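Local coordinates for protein Alpha/beta hydrolase (Pectobacterium atrosepticum SCRI1043, PDB 3BDV) that is probably a serine hydrolase of the alpha/beta-hydrolase fold, with its substrate not established, and binds calcium in the crystal, at residues H134-M139 / A161-A166; D31-S36 / I79-G84; T128-S133 / S153-V158; M20-G25 / W45-Q50. All blocks are in the same frame, centred on the assembly; numbering follows the deposited sequence. Where two conformers were deposited one is given.

Contact 1 of 4, residues H134-M139 / A161-A166; sequences HNDPLM and AGHINA
His163 gives its ND1 proton to Asp136 OD1 across 2.8 Å, approaching the carboxylate oxygen from above the carboxylate plane, with the imidazole and carboxylate planes 61° apart. Leu138 adds an apolar touch: its CD1 packs 3.9 Å from His163 CE1, the carbon next to the bonded nitrogen. Further along, Asn135 OD1 accepts from Gly162 N at 2.7 Å, a bent bond whose donor stands above the amide plane.

The second shell fixes the carboxylate. Leu138 N donates to Asp136 OD1 at 3.0 Å, closing an Asx turn, and reaches that oxygen from the face opposite His163 ND1; two bonds therefore restrain one atom. With CG anti to the backbone N (chi1 179°), Asp136 carries its acid group across to the imidazole. Each loop is itself folded by a turn, type I from Asp136 to Met139 and type II' from Ala161 to Ile164, while Ser133 OG ties Asn135 N to Ala161 N and Gly162 O.

His163 also touches Ser82, the central residue of a GxSxG sequence. An acid after one strand, a histidine after the last strand and a serine at a probable nucleophile elbow match the catalytic triad of alpha/beta hydrolases, a role consistent with this geometry but inferred.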
loop_
_atom_site.group_PDB
_atom_site.type_symbol
_atom_site.label_atom_id
_atom_site.label_comp_id
_atom_site.label_asym_id
_atom_site.label_seq_id
_atom_site.Cartn_x
_atom_site.Cartn_y
_atom_site.Cartn_z
ATOM N N HIS A 134 -10.014 11.031 -7.765
ATOM C CA HIS A 134 -10.137 11.951 -8.881
ATOM C C HIS A 134 -9.581 13.344 -8.605
ATOM O O HIS A 134 -9.556 14.152 -9.516
ATOM C CB HIS A 134 -11.589 12.121 -9.311
ATOM C CG HIS A 134 -12.099 10.973 -10.088
ATOM N ND1 HIS A 134 -12.219 11.012 -11.461
ATOM C CD2 HIS A 134 -12.429 9.719 -9.700
ATOM C CE1 HIS A 134 -12.659 9.833 -11.876
ATOM N NE2 HIS A 134 -12.835 9.049 -10.829
ATOM N N ASN A 135 -9.247 13.647 -7.352
ATOM C CA ASN A 135 -8.620 14.941 -6.966
ATOM C C ASN A 135 -7.403 14.804 -6.047
ATOM O O ASN A 135 -7.229 15.517 -5.053
ATOM C CB ASN A 135 -9.634 15.929 -6.427
ATOM C CG ASN A 135 -10.225 15.523 -5.097
ATOM O OD1 ASN A 135 -10.206 14.341 -4.715
ATOM N ND2 ASN A 135 -10.798 16.508 -4.392
ATOM N N ASP A 136 -6.524 13.915 -6.464
ATOM C CA ASP A 136 -5.256 13.680 -5.795
ATOM C C ASP A 136 -4.232 14.557 -6.492
ATOM O O ASP A 136 -3.966 14.345 -7.661
ATOM C CB ASP A 136 -4.864 12.218 -5.974
ATOM C CG ASP A 136 -3.560 11.883 -5.328
ATOM O OD1 ASP A 136 -2.867 12.809 -4.852
ATOM O OD2 ASP A 136 -3.223 10.684 -5.285
ATOM N N PRO A 137 -3.614 15.492 -5.779
ATOM C CA PRO A 137 -2.642 16.361 -6.476
ATOM C C PRO A 137 -1.474 15.661 -7.138
ATOM O O PRO A 137 -0.878 16.229 -8.059
ATOM C CB PRO A 137 -2.172 17.296 -5.358
ATOM C CG PRO A 137 -3.390 17.420 -4.493
ATOM C CD PRO A 137 -3.868 16.000 -4.407
ATOM N N LEU A 138 -1.131 14.472 -6.676
ATOM C CA LEU A 138 0.077 13.822 -7.179
ATOM C C LEU A 138 -0.197 12.797 -8.255
ATOM O O LEU A 138 0.749 12.311 -8.840
ATOM C CB LEU A 138 0.884 13.188 -6.033
ATOM C CG LEU A 138 1.337 14.183 -4.973
ATOM C CD1 LEU A 138 2.347 13.601 -4.015
ATOM C CD2 LEU A 138 1.816 15.479 -5.688
HETATM N N MSE A 139 -1.460 12.503 -8.566
HETATM C CA MSE A 139 -1.784 11.525 -9.599
HETATM C C MSE A 139 -3.163 11.754 -10.185
HETATM O O MSE A 139 -4.154 11.710 -9.469
HETATM C CB MSE A 139 -1.653 10.093 -9.030
HETATM C CG MSE A 139 -1.979 8.964 -9.999
HETATM SE SE MSE A 139 -0.672 8.606 -11.332
HETATM C CE MSE A 139 0.367 7.186 -10.433
ATOM N N ALA A 161 -11.423 11.781 -3.322
ATOM C CA ALA A 161 -10.927 11.433 -2.023
ATOM C C ALA A 161 -9.638 12.174 -1.692
ATOM O O ALA A 161 -8.804 11.695 -0.877
ATOM C CB ALA A 161 -10.708 9.920 -1.922
ATOM N N GLY A 162 -9.453 13.324 -2.321
ATOM C CA GLY A 162 -8.174 14.030 -2.162
ATOM C C GLY A 162 -6.958 13.125 -2.392
ATOM O O GLY A 162 -6.930 12.293 -3.326
ATOM N N HIS A 163 -5.969 13.256 -1.510
ATOM C CA HIS A 163 -4.740 12.462 -1.518
ATOM C C HIS A 163 -4.835 11.181 -0.660
ATOM O O HIS A 163 -3.856 10.457 -0.524
ATOM C CB HIS A 163 -3.563 13.357 -1.093
ATOM C CG HIS A 163 -2.215 12.741 -1.190
ATOM N ND1 HIS A 163 -1.718 12.185 -2.353
ATOM C CD2 HIS A 163 -1.245 12.597 -0.256
ATOM C CE1 HIS A 163 -0.485 11.758 -2.133
ATOM N NE2 HIS A 163 -0.177 11.980 -0.863
ATOM N N ILE A 164 -6.040 10.885 -0.187
ATOM C CA ILE A 164 -6.381 9.694 0.603
ATOM C C ILE A 164 -5.495 9.705 1.858
ATOM O O ILE A 164 -4.652 8.855 2.068
ATOM C CB ILE A 164 -6.294 8.327 -0.211
ATOM C CG1 ILE A 164 -6.902 8.441 -1.617
ATOM C CG2 ILE A 164 -7.057 7.200 0.565
ATOM C CD1 ILE A 164 -6.922 7.136 -2.396
ATOM N N ASN A 165 -5.673 10.744 2.648
ATOM C CA ASN A 165 -4.892 10.979 3.840
ATOM C C ASN A 165 -5.877 11.542 4.901
ATOM O O ASN A 165 -7.077 11.609 4.644
ATOM C CB ASN A 165 -3.741 11.916 3.559
ATOM C CG ASN A 165 -4.172 13.293 3.023
ATOM O OD1 ASN A 165 -5.370 13.602 2.926
ATOM N ND2 ASN A 165 -3.169 14.125 2.664
ATOM N N ALA A 166 -5.361 11.877 6.080
ATOM C CA ALA A 166 -6.198 12.309 7.196
ATOM C C ALA A 166 -6.998 13.523 6.836
ATOM O O ALA A 166 -8.160 13.622 7.204
ATOM C CB ALA A 166 -5.338 12.608 8.402
#

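Contact 2 of 4, residues D31-S36 / I79-G84; sequences DEHWQS and IGHSFG
His33 and Trp34 both turn a ring edge to one face of the His81 imidazole. The His33 ring comes in as an offset edge-to-face partner, planes at 66°, and its NE2 lies 3.2 Å from His81 ND1. Trp34 makes the more upright pair, its five-membered ring at 85° to the imidazole with centroids 5.5 Å apart. The far edge of the same indole continues along the strand, where CZ3 packs 3.6 Å from Ile79 CG2, close to the indole plane.

Trp34 reaches this place because its CG sits between the backbone N and carbonyl carbon (chi1 58°), which folds the indole back over His33. His33 in turn is held by its other nitrogen: ND1 accepts from Gln35 N at 3.1 Å and so caps helix 34-41. Gln35 extends past this cluster until NE2 is 3.0 Å from Ile79 O, with Val23 O and Ser29 OG as outside partners of its amide. Trp34 NE1 and His81 NE2 point to another loop, donating to Ile164 O and His163 O respectively.

This buried contact sets the start of helix 34-41 against the end of strand 76-81, directly before Ser82, at what the Gly80-Ser82-Gly84 pattern suggests is the nucleophile elbow of an alpha/beta hydrolase.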
loop_
_atom_site.group_PDB
_atom_site.type_symbol
_atom_site.label_atom_id
_atom_site.label_comp_id
_atom_site.label_asym_id
_atom_site.label_seq_id
_atom_site.Cartn_x
_atom_site.Cartn_y
_atom_site.Cartn_z
ATOM N N ASP A 31 -0.807 10.572 12.929
ATOM C CA ASP A 31 -1.652 9.794 13.815
ATOM C C ASP A 31 -3.047 9.546 13.304
ATOM O O ASP A 31 -3.629 8.519 13.635
ATOM C CB ASP A 31 -1.716 10.427 15.208
ATOM C CG ASP A 31 -0.585 9.964 16.096
ATOM O OD1 ASP A 31 -0.019 8.882 15.814
ATOM O OD2 ASP A 31 -0.254 10.667 17.078
ATOM N N GLU A 32 -3.581 10.463 12.502
ATOM C CA GLU A 32 -4.947 10.337 11.987
ATOM C C GLU A 32 -5.045 9.736 10.607
ATOM O O GLU A 32 -6.137 9.576 10.086
ATOM C CB GLU A 32 -5.663 11.666 12.014
ATOM C CG GLU A 32 -6.308 11.977 13.416
ATOM C CD GLU A 32 -7.279 10.868 13.919
ATOM O OE1 GLU A 32 -8.164 10.386 13.153
ATOM O OE2 GLU A 32 -7.142 10.475 15.106
ATOM N N HIS A 33 -3.893 9.420 10.024
ATOM C CA HIS A 33 -3.810 8.780 8.726
ATOM C C HIS A 33 -4.278 7.334 8.854
ATOM O O HIS A 33 -4.054 6.679 9.880
ATOM C CB HIS A 33 -2.346 8.832 8.274
ATOM C CG HIS A 33 -2.103 8.453 6.856
ATOM N ND1 HIS A 33 -2.007 7.138 6.433
ATOM C CD2 HIS A 33 -1.783 9.216 5.786
ATOM C CE1 HIS A 33 -1.713 7.125 5.146
ATOM N NE2 HIS A 33 -1.577 8.371 4.729
ATOM N N TRP A 34 -4.959 6.858 7.823
ATOM C CA TRP A 34 -5.447 5.481 7.776
ATOM C C TRP A 34 -4.408 4.432 8.111
ATOM O O TRP A 34 -4.725 3.457 8.755
ATOM C CB TRP A 34 -6.119 5.155 6.426
ATOM C CG TRP A 34 -5.270 5.339 5.201
ATOM C CD1 TRP A 34 -5.135 6.493 4.459
ATOM C CD2 TRP A 34 -4.534 4.334 4.495
ATOM N NE1 TRP A 34 -4.299 6.295 3.413
ATOM C CE2 TRP A 34 -3.890 4.983 3.412
ATOM C CE3 TRP A 34 -4.258 2.978 4.733
ATOM C CZ2 TRP A 34 -3.047 4.308 2.541
ATOM C CZ3 TRP A 34 -3.412 2.320 3.866
ATOM C CH2 TRP A 34 -2.842 2.998 2.768
ATOM N N GLN A 35 -3.177 4.578 7.663
ATOM C CA GLN A 35 -2.168 3.575 8.021
ATOM C C GLN A 35 -1.941 3.515 9.540
ATOM O O GLN A 35 -1.732 2.432 10.102
ATOM C CB GLN A 35 -0.870 3.846 7.285
ATOM C CG GLN A 35 -0.935 3.456 5.821
ATOM C CD GLN A 35 0.345 3.788 5.080
ATOM O OE1 GLN A 35 0.946 4.818 5.345
ATOM N NE2 GLN A 35 0.760 2.933 4.152
ATOM N N SER A 36 -2.082 4.666 10.200
ATOM C CA SER A 36 -1.977 4.729 11.646
ATOM C C SER A 36 -3.239 4.187 12.335
ATOM O O SER A 36 -3.142 3.511 13.367
ATOM C CB SER A 36 -1.603 6.151 12.118
ATOM O OG SER A 36 -0.298 6.533 11.632
ATOM N N ILE A 79 1.473 -2.594 1.903
ATOM C CA ILE A 79 0.296 -1.672 1.818
ATOM C C ILE A 79 0.930 -0.270 1.795
ATOM O O ILE A 79 1.389 0.286 2.823
ATOM C CB ILE A 79 -0.675 -1.844 2.983
ATOM C CG1 ILE A 79 -1.244 -3.263 3.085
ATOM C CG2 ILE A 79 -1.799 -0.784 2.908
ATOM C CD1 ILE A 79 -2.040 -3.560 4.357
ATOM N N GLY A 80 1.011 0.286 0.590
ATOM C CA GLY A 80 1.707 1.534 0.365
ATOM C C GLY A 80 0.832 2.766 0.157
ATOM O O GLY A 80 -0.234 2.658 -0.408
ATOM N N HIS A 81 1.337 3.935 0.528
ATOM C CA HIS A 81 0.662 5.193 0.222
ATOM C C HIS A 81 1.602 6.109 -0.550
ATOM O O HIS A 81 2.712 6.370 -0.093
ATOM C CB HIS A 81 0.206 5.908 1.517
ATOM C CG HIS A 81 -0.505 7.213 1.290
ATOM N ND1 HIS A 81 -0.123 8.394 1.887
ATOM C CD2 HIS A 81 -1.561 7.519 0.500
ATOM C CE1 HIS A 81 -0.923 9.366 1.487
ATOM N NE2 HIS A 81 -1.823 8.858 0.657
ATOM N N SER A 82 1.152 6.625 -1.693
ATOM C CA SER A 82 1.888 7.687 -2.404
ATOM C C SER A 82 3.335 7.269 -2.781
ATOM O O SER A 82 3.533 6.269 -3.475
ATOM C CB SER A 82 1.817 8.986 -1.600
ATOM O OG SER A 82 2.110 10.109 -2.448
ATOM N N PHE A 83 4.360 7.983 -2.296
ATOM C CA PHE A 83 5.712 7.542 -2.534
ATOM C C PHE A 83 5.976 6.125 -2.019
ATOM O O PHE A 83 6.719 5.361 -2.637
ATOM C CB PHE A 83 6.723 8.535 -1.954
ATOM C CG PHE A 83 8.131 8.296 -2.425
ATOM C CD1 PHE A 83 8.541 8.741 -3.671
ATOM C CD2 PHE A 83 9.070 7.747 -1.590
ATOM C CE1 PHE A 83 9.885 8.549 -4.108
ATOM C CE2 PHE A 83 10.377 7.549 -2.009
ATOM C CZ PHE A 83 10.788 7.971 -3.264
ATOM N N GLY A 84 5.389 5.788 -0.879
ATOM C CA GLY A 84 5.464 4.432 -0.353
ATOM C C GLY A 84 4.934 3.396 -1.322
ATOM O O GLY A 84 5.488 2.303 -1.411
#

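Contact 3 of 4, residues T128-S133 / S153-V158; sequences TLTFAS and SELVDV
Strands 128-132 and 154-157 run parallel, their axes 4.7 Å apart and inclined by 25°, with backbone bonds alternating from Glu154 N to Thr128 O through to Val158 N to Ala132 O. They are the two strands of a beta-alpha-beta unit whose crossover is helix 141-151. Strand 154-157 is the outermost at this end of the parallel sheet.

On the face carrying Leu129, Phe131, Glu154 and Val156, side chains of paired residues lie alongside one another and point the same way. Val156 CG1 comes 3.6 Å from Phe131 CD2, while Val156 CG2 stands over one face of the ring toward its rim; Val158 CG1 meets the ring at its edge, 3.8 Å from CD2. Beside them Leu129 CD1 packs 3.6 Å from Glu154 CB; the Glu154 carboxylate, in the conformer given, forms a salt bridge with Arg179 of helix 174-185, the helix that covers this face.

The other face turns toward helix 141-151. Here Leu155 CD2 lies 3.8 Å from Ala132 CB and also touches Thr130 CG2, while its side chain packs on Phe141 and Ala148.

Around Ser153 polar groups replace this packing. Ser153 OG, anti to its own nitrogen (chi1 172°), swings toward the inner strand, accepts from Thr130 OG1 at 2.7 Å and donates to Glu154 O at 2.9 Å, an oxygen that also accepts from Thr130 N.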
loop_
_atom_site.group_PDB
_atom_site.type_symbol
_atom_site.label_atom_id
_atom_site.label_comp_id
_atom_site.label_asym_id
_atom_site.label_seq_id
_atom_site.Cartn_x
_atom_site.Cartn_y
_atom_site.Cartn_z
ATOM N N THR A 128 -1.969 -7.333 -7.412
ATOM C CA THR A 128 -1.944 -5.918 -7.056
ATOM C C THR A 128 -3.350 -5.271 -7.096
ATOM O O THR A 128 -4.142 -5.490 -8.011
ATOM C CB THR A 128 -0.971 -5.188 -8.014
ATOM O OG1 THR A 128 0.326 -5.839 -7.966
ATOM C CG2 THR A 128 -0.797 -3.727 -7.713
ATOM N N LEU A 129 -3.609 -4.449 -6.102
ATOM C CA LEU A 129 -4.795 -3.638 -6.016
ATOM C C LEU A 129 -4.360 -2.158 -5.897
ATOM O O LEU A 129 -3.545 -1.837 -5.033
ATOM C CB LEU A 129 -5.547 -4.052 -4.774
ATOM C CG LEU A 129 -6.984 -3.752 -4.531
ATOM C CD1 LEU A 129 -7.832 -4.437 -5.598
ATOM C CD2 LEU A 129 -7.250 -4.283 -3.083
ATOM N N THR A 130 -4.960 -1.274 -6.708
ATOM C CA THR A 130 -4.622 0.148 -6.728
ATOM C C THR A 130 -5.866 0.979 -6.446
ATOM O O THR A 130 -6.889 0.750 -7.082
ATOM C CB THR A 130 -3.997 0.576 -8.064
ATOM O OG1 THR A 130 -2.767 -0.145 -8.250
ATOM C CG2 THR A 130 -3.679 2.117 -8.108
ATOM N N PHE A 131 -5.770 1.928 -5.529
ATOM C CA PHE A 131 -6.897 2.809 -5.200
ATOM C C PHE A 131 -6.509 4.203 -5.690
ATOM O O PHE A 131 -5.406 4.686 -5.381
ATOM C CB PHE A 131 -7.116 2.875 -3.693
ATOM C CG PHE A 131 -7.561 1.575 -3.107
ATOM C CD1 PHE A 131 -6.676 0.556 -2.878
ATOM C CD2 PHE A 131 -8.878 1.377 -2.759
ATOM C CE1 PHE A 131 -7.112 -0.661 -2.365
ATOM C CE2 PHE A 131 -9.297 0.167 -2.235
ATOM C CZ PHE A 131 -8.428 -0.848 -2.050
ATOM N N ALA A 132 -7.392 4.812 -6.469
ATOM C CA ALA A 132 -7.103 6.093 -7.138
ATOM C C ALA A 132 -8.224 7.082 -6.869
ATOM O O ALA A 132 -9.370 6.749 -6.943
ATOM C CB ALA A 132 -6.911 5.875 -8.625
ATOM N N SER A 133 -7.849 8.322 -6.571
ATOM C CA SER A 133 -8.784 9.437 -6.349
ATOM C C SER A 133 -8.877 10.334 -7.617
ATOM O O SER A 133 -7.941 10.368 -8.453
ATOM C CB SER A 133 -8.281 10.237 -5.143
ATOM O OG SER A 133 -8.918 11.480 -5.031
ATOM N N SER A 153 -2.826 -4.291 -12.399
ATOM C CA SER A 153 -3.463 -4.140 -11.121
ATOM C C SER A 153 -4.943 -3.881 -11.309
ATOM O O SER A 153 -5.343 -3.226 -12.259
ATOM C CB SER A 153 -2.826 -2.929 -10.425
ATOM O OG SER A 153 -3.499 -2.574 -9.233
ATOM N N GLU A 154 -5.764 -4.335 -10.353
ATOM C CA GLU A 154 -7.147 -3.938 -10.283
ATOM C C GLU A 154 -7.151 -2.463 -9.890
ATOM O O GLU A 154 -6.313 -2.053 -9.075
ATOM C CB GLU A 154 -7.869 -4.698 -9.173
ATOM C CG GLU A 154 -9.231 -5.148 -9.504
ATOM C CD GLU A 154 -9.880 -5.954 -8.375
ATOM O OE1 GLU A 154 -9.217 -6.843 -7.808
ATOM O OE2 GLU A 154 -11.042 -5.678 -8.072
ATOM N N LEU A 155 -8.081 -1.696 -10.433
ATOM C CA LEU A 155 -8.162 -0.260 -10.179
ATOM C C LEU A 155 -9.462 0.079 -9.495
ATOM O O LEU A 155 -10.526 -0.133 -10.046
ATOM C CB LEU A 155 -8.038 0.517 -11.489
ATOM C CG LEU A 155 -7.836 2.043 -11.473
ATOM C CD1 LEU A 155 -9.229 2.805 -11.308
ATOM C CD2 LEU A 155 -6.812 2.506 -10.428
ATOM N N VAL A 156 -9.343 0.606 -8.287
ATOM C CA VAL A 156 -10.481 0.953 -7.443
ATOM C C VAL A 156 -10.582 2.447 -7.396
ATOM O O VAL A 156 -9.696 3.108 -6.868
ATOM C CB VAL A 156 -10.333 0.382 -6.028
ATOM C CG1 VAL A 156 -11.555 0.789 -5.112
ATOM C CG2 VAL A 156 -10.170 -1.142 -6.119
ATOM N N ASP A 157 -11.620 2.945 -8.044
ATOM C CA ASP A 157 -11.984 4.382 -8.059
ATOM C C ASP A 157 -12.710 4.768 -6.761
ATOM O O ASP A 157 -13.809 4.316 -6.516
ATOM C CB ASP A 157 -12.858 4.606 -9.301
ATOM C CG ASP A 157 -13.278 6.038 -9.501
ATOM O OD1 ASP A 157 -13.123 6.863 -8.579
ATOM O OD2 ASP A 157 -13.743 6.332 -10.623
ATOM N N VAL A 158 -12.049 5.585 -5.927
ATOM C CA VAL A 158 -12.560 6.039 -4.632
ATOM C C VAL A 158 -13.166 7.448 -4.740
ATOM O O VAL A 158 -13.426 8.099 -3.736
ATOM C CB VAL A 158 -11.497 5.926 -3.490
ATOM C CG1 VAL A 158 -11.125 4.445 -3.269
ATOM C CG2 VAL A 158 -10.261 6.776 -3.804
HETATM O O HOH W 1 -5.987 -8.129 -7.993
#

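Contact 4 of 4, residues M20-G25 / W45-Q50; sequences MVLVPG and WQRIRQ. With CA (calcium ion), chain C.
One edge of the parallel sheet is built here by a beta-alpha-beta unit: strand 19-23, helix 34-41 and the short strand 46-47. Three backbone bonds join the strands, Gln46 N to Met20 O, Leu22 N to Gln46 O, and Ile48 N to Leu22 O.

At the start of the pairing Met20, a selenomethionine, lies side by side with Trp45. Its CG stands over the indole, 3.5 Å from the centroid of the five-membered ring in a CH-pi contact, and a bend at chi2 (-53°) carries SE above the six-membered ring of Trp45, 5.0 Å from its centroid, a more distant Met-aromatic contact. Farther on, Ile48 slides past Pro24 with CG1 3.7 Å from Pro24 CD, and its CD1 meets Val23 CG1 at 3.9 Å.

Arg47 runs extended from CG to NE beside Leu22, so that its guanidinium passes Pro24 CG, 3.9 Å from NE. Its terminal nitrogens are held by salt bridges to Glu39 and Asp28.

The backbone of Arg47 does a second job. Arg47 O binds the calcium ion at 2.4 Å, with Glu68 and three waters among the other ligands; one of these waters also accepts from Arg47 N. Because Ile48 N is bonded to Leu22 O, sheet pairing fixes the peptide that offers the ligand oxygen, and the ion, bound by a carbonyl, probably draws electron density from that peptide.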
loop_
_atom_site.group_PDB
_atom_site.type_symbol
_atom_site.label_atom_id
_atom_site.label_comp_id
_atom_site.label_asym_id
_atom_site.label_seq_id
_atom_site.Cartn_x
_atom_site.Cartn_y
_atom_site.Cartn_z
HETATM N N MSE A 20 0.887 -8.163 7.074
HETATM C CA MSE A 20 0.717 -6.869 6.438
HETATM C C MSE A 20 1.894 -5.990 6.790
HETATM O O MSE A 20 2.236 -5.869 7.960
HETATM C CB MSE A 20 -0.520 -6.166 6.961
HETATM C CG MSE A 20 -1.784 -6.951 6.875
HETATM SE SE MSE A 20 -2.238 -7.680 5.179
HETATM C CE MSE A 20 -4.101 -8.082 5.508
ATOM N N VAL A 21 2.465 -5.337 5.784
ATOM C CA VAL A 21 3.515 -4.337 5.986
ATOM C C VAL A 21 3.044 -2.954 5.490
ATOM O O VAL A 21 2.857 -2.769 4.295
ATOM C CB VAL A 21 4.834 -4.762 5.327
ATOM C CG1 VAL A 21 5.886 -3.719 5.614
ATOM C CG2 VAL A 21 5.289 -6.138 5.859
ATOM N N LEU A 22 2.888 -2.006 6.421
ATOM C CA LEU A 22 2.523 -0.636 6.098
ATOM C C LEU A 22 3.722 0.174 5.615
ATOM O O LEU A 22 4.730 0.239 6.302
ATOM C CB LEU A 22 1.898 0.072 7.304
ATOM C CG LEU A 22 0.643 -0.601 7.819
ATOM C CD1 LEU A 22 0.420 -0.131 9.278
ATOM C CD2 LEU A 22 -0.573 -0.278 6.900
ATOM N N VAL A 23 3.619 0.714 4.401
ATOM C CA VAL A 23 4.642 1.581 3.794
ATOM C C VAL A 23 4.146 3.025 3.584
ATOM O O VAL A 23 3.517 3.323 2.585
ATOM C CB VAL A 23 5.138 1.032 2.447
ATOM C CG1 VAL A 23 6.367 1.789 1.976
ATOM C CG2 VAL A 23 5.451 -0.516 2.555
ATOM N N PRO A 24 4.434 3.931 4.532
ATOM C CA PRO A 24 4.073 5.344 4.365
ATOM C C PRO A 24 4.875 6.047 3.294
ATOM O O PRO A 24 5.953 5.563 2.902
ATOM C CB PRO A 24 4.343 5.954 5.754
ATOM C CG PRO A 24 4.330 4.757 6.685
ATOM C CD PRO A 24 4.990 3.675 5.874
ATOM N N GLY A 25 4.347 7.187 2.856
ATOM C CA GLY A 25 5.082 8.077 1.983
ATOM C C GLY A 25 5.834 9.183 2.716
ATOM O O GLY A 25 6.179 9.065 3.881
ATOM N N TRP A 45 0.186 -6.022 12.811
ATOM C CA TRP A 45 0.659 -5.574 11.497
ATOM C C TRP A 45 1.980 -4.861 11.624
ATOM O O TRP A 45 2.243 -4.253 12.631
ATOM C CB TRP A 45 -0.339 -4.671 10.821
ATOM C CG TRP A 45 -1.607 -5.391 10.413
ATOM C CD1 TRP A 45 -2.004 -6.658 10.772
ATOM C CD2 TRP A 45 -2.664 -4.861 9.611
ATOM N NE1 TRP A 45 -3.238 -6.942 10.218
ATOM C CE2 TRP A 45 -3.672 -5.858 9.519
ATOM C CE3 TRP A 45 -2.858 -3.650 8.960
ATOM C CZ2 TRP A 45 -4.838 -5.680 8.790
ATOM C CZ3 TRP A 45 -4.013 -3.476 8.223
ATOM C CH2 TRP A 45 -5.003 -4.480 8.162
ATOM N N GLN A 46 2.804 -4.959 10.593
ATOM C CA GLN A 46 4.132 -4.365 10.619
ATOM C C GLN A 46 4.155 -3.048 9.869
ATOM O O GLN A 46 3.237 -2.732 9.129
ATOM C CB GLN A 46 5.138 -5.326 10.021
ATOM C CG GLN A 46 5.351 -6.632 10.818
ATOM C CD GLN A 46 5.677 -6.382 12.288
ATOM O OE1 GLN A 46 6.720 -5.820 12.621
ATOM N NE2 GLN A 46 4.778 -6.792 13.170
ATOM N N ARG A 47 5.216 -2.281 10.078
ATOM C CA ARG A 47 5.335 -0.947 9.508
ATOM C C ARG A 47 6.788 -0.575 9.354
ATOM O O ARG A 47 7.623 -0.856 10.236
ATOM C CB ARG A 47 4.581 0.047 10.394
ATOM C CG ARG A 47 4.641 1.472 9.925
ATOM C CD ARG A 47 3.698 2.302 10.727
ATOM N NE ARG A 47 3.926 3.710 10.456
ATOM C CZ ARG A 47 3.013 4.661 10.615
ATOM N NH1 ARG A 47 1.832 4.388 11.117
ATOM N NH2 ARG A 47 3.320 5.908 10.329
ATOM N N ILE A 48 7.138 0.038 8.224
ATOM C CA ILE A 48 8.552 0.331 7.979
ATOM C C ILE A 48 8.907 1.539 8.820
ATOM O O ILE A 48 8.056 2.369 9.104
ATOM C CB ILE A 48 8.913 0.564 6.470
ATOM C CG1 ILE A 48 8.171 1.775 5.907
ATOM C CG2 ILE A 48 8.662 -0.697 5.594
ATOM C CD1 ILE A 48 8.945 2.449 4.769
ATOM N N ARG A 49 10.172 1.621 9.193
ATOM C CA ARG A 49 10.725 2.758 9.900
ATOM C C ARG A 49 11.983 3.265 9.190
ATOM O O ARG A 49 12.731 2.494 8.625
ATOM C CB ARG A 49 11.132 2.323 11.301
ATOM C CG ARG A 49 10.091 1.598 12.056
ATOM C CD ARG A 49 8.868 2.438 12.376
ATOM N NE ARG A 49 7.870 1.591 13.006
ATOM C CZ ARG A 49 6.612 1.959 13.239
ATOM N NH1 ARG A 49 6.194 3.170 12.971
ATOM N NH2 ARG A 49 5.777 1.111 13.797
ATOM N N GLN A 50 12.257 4.554 9.317
ATOM C CA GLN A 50 13.577 5.076 8.934
ATOM C C GLN A 50 13.896 6.377 9.647
ATOM O O GLN A 50 13.017 6.998 10.267
ATOM C CB GLN A 50 13.694 5.250 7.403
ATOM C CG GLN A 50 12.559 5.993 6.795
ATOM C CD GLN A 50 12.576 6.050 5.254
ATOM O OE1 GLN A 50 13.603 5.862 4.623
ATOM N NE2 GLN A 50 11.441 6.380 4.672
HETATM CA CA CA C . 9.089 -2.442 11.364
HETATM O O HOH W 2 7.045 -3.385 12.113
HETATM O O HOH W 3 11.202 -1.722 11.757
HETATM O O HOH W 4 10.173 -4.474 12.171
#

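How the contacts relate
Contacts 2 and 4 are buried and contacts 1 and 3 only partly so. Contacts 3 and 4 are the same kind of element, parallel strand pairs from beta-alpha-beta units at the two ends of one sheet, their centres about 19 Å apart; both edges pack on helix 174-185, and the edge at contact 4 carries a bound calcium through a backbone carbonyl. Contact 2 neighbours contact 4 directly, since strands 76-81 and 19-23 are bonded through Ile79 and Val21, yet it relies on rings rather than backbone pairing. Contact 1 joins loops that follow the strands of contact 3; hydrogen bonds from His81 NE2 and Trp34 NE1 to the carbonyls of His163 and Ile164 tie it to contact 2, and His163 CE1 packs 3.1 Å from Ser82 OG.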